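Long-range contact in transcription factor SKN7 (Chaetomium thermophilum, PDB 5D5W), which probably controls gene expression in response to osmotic and oxidative stress, binding DNA in a sequence-specific way as a homotrimer: residues 22-35 with 78-92. Residues are numbered along the deposited sequence; the frame is centred on the assembly and turned at random.
Sequences RWSDDGDSFVVLEN and YGRDAWEFKHPEFRA
Val-31 has CG1 anti to its backbone N (chi1 -172°), which leaves CG2 anti to the carbonyl carbon and over the centre of the Tyr-78 ring in a CH-pi contact. Tyr-78 turns its own CG beside its backbone N (chi1 -88°), which lays the ring across the valine. NH2 of Arg-22 meets the edge of that ring, 3.4 Å from Tyr-78 CD2. The backbone N of Asp-25 makes a weak hydrogen bond to the Tyr-78 hydroxyl.

Strands 30-33 and 82-86 run antiparallel. Phe-30 pairs with Phe-85 and Val-32 with Trp-83, each through two backbone hydrogen bonds. The Val-32 to Trp-83 pair is the tighter, with Trp-83 N 2.7 Å from Val-32 O. On the same face as Val-31, the extended Glu-84 has OE2 modelled 2.4 Å from Ser-29 OG, as a hydrogen bond from the serine; so short a distance is doubtful.

On the other face, Phe-30 CE2 packs on Phe-85 CB at 3.7 Å. Leu-59 of helix 52-61 touches both phenylalanines. Past the end of strand 82-86, Phe-90 meets Trp-23 of strand 21-23, whose CH2 lies over one face of the phenylalanine ring, offset toward its rim. Ala-92 CB sits over the five-membered ring of Trp-23, and Ala-92 N bonds to Gly-27 O at 2.9 Å. One water joins Asp-28 O, His-87 N and Phe-90 O.

This is the antiparallel sheet packed against helices of the HSF-type DNA-binding domain, a winged helix-turn-helix fold.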
loop_
_atom_site.group_PDB
_atom_site.type_symbol
_atom_site.label_atom_id
_atom_site.label_comp_id
_atom_site.label_asym_id
_atom_site.label_seq_id
_atom_site.Cartn_x
_atom_site.Cartn_y
_atom_site.Cartn_z
ATOM N N ARG B 22 6.613 16.188 1.638
ATOM C CA ARG B 22 7.060 17.434 2.274
ATOM C C ARG B 22 6.664 17.536 3.744
ATOM O O ARG B 22 5.831 16.777 4.223
ATOM C CB ARG B 22 6.496 18.643 1.517
ATOM C CG ARG B 22 4.975 18.767 1.547
ATOM C CD ARG B 22 4.521 20.062 0.886
ATOM N NE ARG B 22 3.071 20.257 0.914
ATOM C CZ ARG B 22 2.196 19.641 0.114
ATOM N NH1 ARG B 22 2.598 18.748 -0.794
ATOM N NH2 ARG B 22 0.900 19.913 0.233
ATOM N N TRP B 23 7.266 18.495 4.445
ATOM C CA TRP B 23 6.864 18.841 5.809
ATOM C C TRP B 23 5.485 19.480 5.798
ATOM O O TRP B 23 5.124 20.207 4.869
ATOM C CB TRP B 23 7.839 19.839 6.450
ATOM C CG TRP B 23 9.218 19.317 6.731
ATOM C CD1 TRP B 23 10.349 19.567 6.012
ATOM C CD2 TRP B 23 9.615 18.475 7.821
ATOM N NE1 TRP B 23 11.427 18.918 6.574
ATOM C CE2 TRP B 23 11.003 18.244 7.688
ATOM C CE3 TRP B 23 8.933 17.889 8.893
ATOM C CZ2 TRP B 23 11.719 17.454 8.582
ATOM C CZ3 TRP B 23 9.650 17.106 9.791
ATOM C CH2 TRP B 23 11.027 16.901 9.628
ATOM N N SER B 24 4.722 19.220 6.850
ATOM C CA SER B 24 3.468 19.917 7.071
ATOM C C SER B 24 3.792 21.369 7.368
ATOM O O SER B 24 4.798 21.662 8.008
ATOM C CB SER B 24 2.708 19.313 8.251
ATOM O OG SER B 24 3.219 19.788 9.483
ATOM N N ASP B 25 2.928 22.267 6.909
ATOM C CA ASP B 25 3.110 23.721 7.063
ATOM C C ASP B 25 3.739 24.132 8.406
ATOM O O ASP B 25 4.695 24.920 8.439
ATOM C CB ASP B 25 1.759 24.423 6.884
ATOM C CG ASP B 25 1.056 24.012 5.601
ATOM O OD1 ASP B 25 1.626 24.239 4.508
ATOM O OD2 ASP B 25 -0.056 23.444 5.698
ATOM N N ASP B 26 3.193 23.587 9.495
ATOM C CA ASP B 26 3.751 23.760 10.834
ATOM C C ASP B 26 5.229 23.413 10.853
ATOM O O ASP B 26 6.063 24.232 11.240
ATOM C CB ASP B 26 3.028 22.856 11.840
ATOM C CG ASP B 26 1.672 23.400 12.269
ATOM O OD1 ASP B 26 1.251 24.466 11.765
ATOM O OD2 ASP B 26 1.025 22.755 13.128
ATOM N N GLY B 27 5.539 22.199 10.411
ATOM C CA GLY B 27 6.904 21.669 10.453
ATOM C C GLY B 27 7.073 20.571 11.489
ATOM O O GLY B 27 8.182 20.092 11.710
ATOM N N ASP B 28 5.962 20.164 12.098
ATOM C CA ASP B 28 5.957 19.200 13.196
ATOM C C ASP B 28 5.480 17.804 12.772
ATOM O O ASP B 28 5.524 16.863 13.570
ATOM C CB ASP B 28 5.099 19.734 14.357
ATOM C CG ASP B 28 3.717 20.231 13.912
ATOM O OD1 ASP B 28 3.237 19.832 12.823
ATOM O OD2 ASP B 28 3.108 21.029 14.665
ATOM N N SER B 29 5.007 17.698 11.527
ATOM C CA SER B 29 4.689 16.423 10.864
ATOM C C SER B 29 5.058 16.520 9.374
ATOM O O SER B 29 5.345 17.614 8.878
ATOM C CB SER B 29 3.201 16.086 11.006
ATOM O OG SER B 29 2.386 16.996 10.282
ATOM N N PHE B 30 5.070 15.381 8.679
ATOM C CA PHE B 30 5.329 15.354 7.238
ATOM C C PHE B 30 4.204 14.644 6.491
ATOM O O PHE B 30 3.425 13.890 7.076
ATOM C CB PHE B 30 6.698 14.728 6.915
ATOM C CG PHE B 30 6.720 13.230 6.969
ATOM C CD1 PHE B 30 6.562 12.472 5.812
ATOM C CD2 PHE B 30 6.904 12.578 8.173
ATOM C CE1 PHE B 30 6.563 11.085 5.865
ATOM C CE2 PHE B 30 6.920 11.198 8.229
ATOM C CZ PHE B 30 6.749 10.449 7.078
ATOM N N VAL B 31 4.129 14.921 5.192
ATOM C CA VAL B 31 3.066 14.423 4.334
ATOM C C VAL B 31 3.667 13.688 3.153
ATOM O O VAL B 31 4.595 14.193 2.533
ATOM C CB VAL B 31 2.226 15.581 3.772
ATOM C CG1 VAL B 31 1.001 15.047 3.046
ATOM C CG2 VAL B 31 1.816 16.533 4.884
ATOM N N VAL B 32 3.139 12.499 2.860
ATOM C CA VAL B 32 3.450 11.763 1.628
ATOM C C VAL B 32 2.169 11.666 0.804
ATOM O O VAL B 32 1.115 11.310 1.325
ATOM C CB VAL B 32 3.997 10.347 1.910
ATOM C CG1 VAL B 32 4.184 9.577 0.611
ATOM C CG2 VAL B 32 5.315 10.419 2.666
ATOM N N LEU B 33 2.272 11.973 -0.485
ATOM C CA LEU B 33 1.101 12.212 -1.329
ATOM C C LEU B 33 1.485 11.956 -2.776
ATOM O O LEU B 33 2.556 12.367 -3.197
ATOM C CB LEU B 33 0.634 13.663 -1.146
ATOM C CG LEU B 33 -0.356 14.269 -2.144
ATOM C CD1 LEU B 33 -1.618 13.420 -2.232
ATOM C CD2 LEU B 33 -0.686 15.709 -1.761
ATOM N N GLU B 34 0.618 11.281 -3.530
ATOM C CA GLU B 34 0.919 10.856 -4.909
ATOM C C GLU B 34 1.772 9.594 -4.817
ATOM O O GLU B 34 2.949 9.570 -5.202
ATOM C CB GLU B 34 1.609 11.966 -5.735
ATOM C CG GLU B 34 1.582 11.765 -7.249
ATOM C CD GLU B 34 2.218 12.925 -8.010
ATOM O OE1 GLU B 34 3.180 12.686 -8.777
ATOM O OE2 GLU B 34 1.762 14.079 -7.839
ATOM N N ASN B 35 1.145 8.547 -4.289
ATOM C CA ASN B 35 1.803 7.272 -4.045
ATOM C C ASN B 35 2.464 6.674 -5.289
ATOM O O ASN B 35 3.447 5.952 -5.186
ATOM C CB ASN B 35 0.810 6.288 -3.425
ATOM C CG ASN B 35 0.546 6.572 -1.954
ATOM O OD1 ASN B 35 0.094 5.695 -1.222
ATOM N ND2 ASN B 35 0.834 7.796 -1.514
ATOM N N TYR B 78 -4.664 17.259 2.654
ATOM C CA TYR B 78 -3.662 17.987 1.866
ATOM C C TYR B 78 -3.944 17.769 0.383
ATOM O O TYR B 78 -4.237 18.714 -0.353
ATOM C CB TYR B 78 -2.249 17.493 2.201
ATOM C CG TYR B 78 -1.611 18.216 3.358
ATOM C CD1 TYR B 78 -1.891 17.855 4.674
ATOM C CD2 TYR B 78 -0.729 19.268 3.137
ATOM C CE1 TYR B 78 -1.305 18.526 5.734
ATOM C CE2 TYR B 78 -0.137 19.945 4.186
ATOM C CZ TYR B 78 -0.426 19.573 5.483
ATOM O OH TYR B 78 0.161 20.252 6.522
ATOM N N GLY B 79 -3.828 16.513 -0.037
ATOM C CA GLY B 79 -4.299 16.060 -1.338
ATOM C C GLY B 79 -5.384 15.023 -1.106
ATOM O O GLY B 79 -6.101 15.080 -0.096
ATOM N N ARG B 80 -5.497 14.070 -2.028
ATOM C CA ARG B 80 -6.513 13.020 -1.942
ATOM C C ARG B 80 -5.978 11.805 -1.189
ATOM O O ARG B 80 -6.499 11.423 -0.133
ATOM C CB ARG B 80 -6.963 12.610 -3.348
ATOM C CG ARG B 80 -8.009 13.532 -3.952
ATOM C CD ARG B 80 -9.405 13.176 -3.461
ATOM N NE ARG B 80 -10.419 14.105 -3.958
ATOM C CZ ARG B 80 -10.915 14.113 -5.197
ATOM N NH1 ARG B 80 -10.500 13.240 -6.114
ATOM N NH2 ARG B 80 -11.838 15.012 -5.525
ATOM N N ASP B 81 -4.931 11.209 -1.753
ATOM C CA ASP B 81 -4.255 10.059 -1.162
ATOM C C ASP B 81 -3.012 10.548 -0.421
ATOM O O ASP B 81 -1.879 10.158 -0.728
ATOM C CB ASP B 81 -3.882 9.045 -2.253
ATOM C CG ASP B 81 -5.100 8.530 -3.018
ATOM O OD1 ASP B 81 -5.953 9.354 -3.420
ATOM O OD2 ASP B 81 -5.194 7.297 -3.229
ATOM N N ALA B 82 -3.245 11.421 0.551
ATOM C CA ALA B 82 -2.184 12.002 1.346
ATOM C C ALA B 82 -2.123 11.295 2.693
ATOM O O ALA B 82 -3.130 11.170 3.388
ATOM C CB ALA B 82 -2.424 13.486 1.542
ATOM N N TRP B 83 -0.928 10.831 3.042
ATOM C CA TRP B 83 -0.671 10.154 4.296
ATOM C C TRP B 83 0.182 11.079 5.133
ATOM O O TRP B 83 1.224 11.527 4.669
ATOM C CB TRP B 83 0.098 8.860 4.034
ATOM C CG TRP B 83 -0.709 7.822 3.347
ATOM C CD1 TRP B 83 -1.294 7.913 2.121
ATOM C CD2 TRP B 83 -1.022 6.524 3.847
ATOM N NE1 TRP B 83 -1.963 6.751 1.830
ATOM C CE2 TRP B 83 -1.803 5.877 2.872
ATOM C CE3 TRP B 83 -0.718 5.841 5.031
ATOM C CZ2 TRP B 83 -2.282 4.577 3.042
ATOM C CZ3 TRP B 83 -1.191 4.556 5.201
ATOM C CH2 TRP B 83 -1.968 3.937 4.216
ATOM N N GLU B 84 -0.250 11.367 6.356
ATOM C CA GLU B 84 0.506 12.241 7.241
ATOM C C GLU B 84 0.958 11.484 8.477
ATOM O O GLU B 84 0.142 10.822 9.115
ATOM C CB GLU B 84 -0.347 13.431 7.658
ATOM C CG GLU B 84 0.448 14.505 8.377
ATOM C CD GLU B 84 -0.394 15.692 8.780
ATOM O OE1 GLU B 84 -1.620 15.663 8.564
ATOM O OE2 GLU B 84 0.179 16.657 9.327
ATOM N N PHE B 85 2.247 11.591 8.813
ATOM C CA PHE B 85 2.804 10.928 9.997
ATOM C C PHE B 85 3.495 11.894 10.930
ATOM O O PHE B 85 4.023 12.921 10.499
ATOM C CB PHE B 85 3.796 9.850 9.597
ATOM C CG PHE B 85 3.169 8.723 8.855
ATOM C CD1 PHE B 85 3.010 8.795 7.478
ATOM C CD2 PHE B 85 2.720 7.603 9.531
ATOM C CE1 PHE B 85 2.420 7.765 6.785
ATOM C CE2 PHE B 85 2.127 6.564 8.842
ATOM C CZ PHE B 85 1.975 6.650 7.466
ATOM N N LYS B 86 3.506 11.539 12.213
ATOM C CA LYS B 86 3.994 12.431 13.257
ATOM C C LYS B 86 4.766 11.700 14.355
ATOM O O LYS B 86 4.319 10.690 14.898
ATOM C CB LYS B 86 2.820 13.182 13.874
ATOM C CG LYS B 86 3.197 14.476 14.577
ATOM C CD LYS B 86 1.947 15.180 15.097
ATOM C CE LYS B 86 2.031 16.698 14.994
ATOM N NZ LYS B 86 0.689 17.315 14.775
ATOM N N HIS B 87 5.949 12.219 14.638
ATOM C CA HIS B 87 6.697 11.887 15.832
ATOM C C HIS B 87 6.922 13.221 16.550
ATOM O O HIS B 87 7.240 14.222 15.901
ATOM C CB HIS B 87 8.020 11.242 15.453
ATOM C CG HIS B 87 8.657 10.455 16.554
ATOM N ND1 HIS B 87 9.085 11.028 17.729
ATOM C CD2 HIS B 87 8.969 9.142 16.641
ATOM C CE1 HIS B 87 9.621 10.103 18.501
ATOM N NE2 HIS B 87 9.566 8.949 17.861
ATOM N N PRO B 88 6.727 13.253 17.883
ATOM C CA PRO B 88 6.911 14.496 18.646
ATOM C C PRO B 88 8.298 15.137 18.509
ATOM O O PRO B 88 8.419 16.357 18.593
ATOM C CB PRO B 88 6.685 14.053 20.095
ATOM C CG PRO B 88 5.814 12.850 19.998
ATOM C CD PRO B 88 6.219 12.157 18.735
ATOM N N GLU B 89 9.316 14.311 18.294
ATOM C CA GLU B 89 10.710 14.736 18.246
ATOM C C GLU B 89 11.290 14.846 16.824
ATOM O O GLU B 89 12.454 15.223 16.660
ATOM C CB GLU B 89 11.548 13.747 19.059
ATOM C CG GLU B 89 11.039 13.522 20.481
ATOM C CD GLU B 89 11.407 14.652 21.431
ATOM O OE1 GLU B 89 12.587 14.711 21.843
ATOM O OE2 GLU B 89 10.525 15.476 21.775
ATOM N N PHE B 90 10.494 14.498 15.812
ATOM C CA PHE B 90 10.873 14.641 14.393
ATOM C C PHE B 90 10.208 15.908 13.873
ATOM O O PHE B 90 9.008 15.913 13.596
ATOM C CB PHE B 90 10.398 13.418 13.591
ATOM C CG PHE B 90 10.857 13.383 12.148
ATOM C CD1 PHE B 90 12.166 13.051 11.823
ATOM C CD2 PHE B 90 9.964 13.622 11.113
ATOM C CE1 PHE B 90 12.584 12.991 10.500
ATOM C CE2 PHE B 90 10.378 13.559 9.793
ATOM C CZ PHE B 90 11.688 13.244 9.486
ATOM N N ARG B 91 10.981 16.988 13.781
ATOM C CA ARG B 91 10.476 18.266 13.279
ATOM C C ARG B 91 11.490 18.911 12.366
ATOM O O ARG B 91 12.670 18.577 12.404
ATOM C CB ARG B 91 10.184 19.231 14.417
ATOM C CG ARG B 91 9.495 18.617 15.612
ATOM C CD ARG B 91 8.832 19.706 16.423
ATOM N NE ARG B 91 8.521 19.262 17.775
ATOM C CZ ARG B 91 7.669 19.879 18.594
ATOM N NH1 ARG B 91 7.018 20.976 18.204
ATOM N NH2 ARG B 91 7.461 19.389 19.815
ATOM N N ALA B 92 11.020 19.862 11.567
ATOM C CA ALA B 92 11.846 20.502 10.540
ATOM C C ALA B 92 13.077 21.233 11.100
ATOM O O ALA B 92 14.160 21.175 10.510
ATOM C CB ALA B 92 10.992 21.456 9.714
HETATM O O HOH W 1 6.742 14.443 13.004
#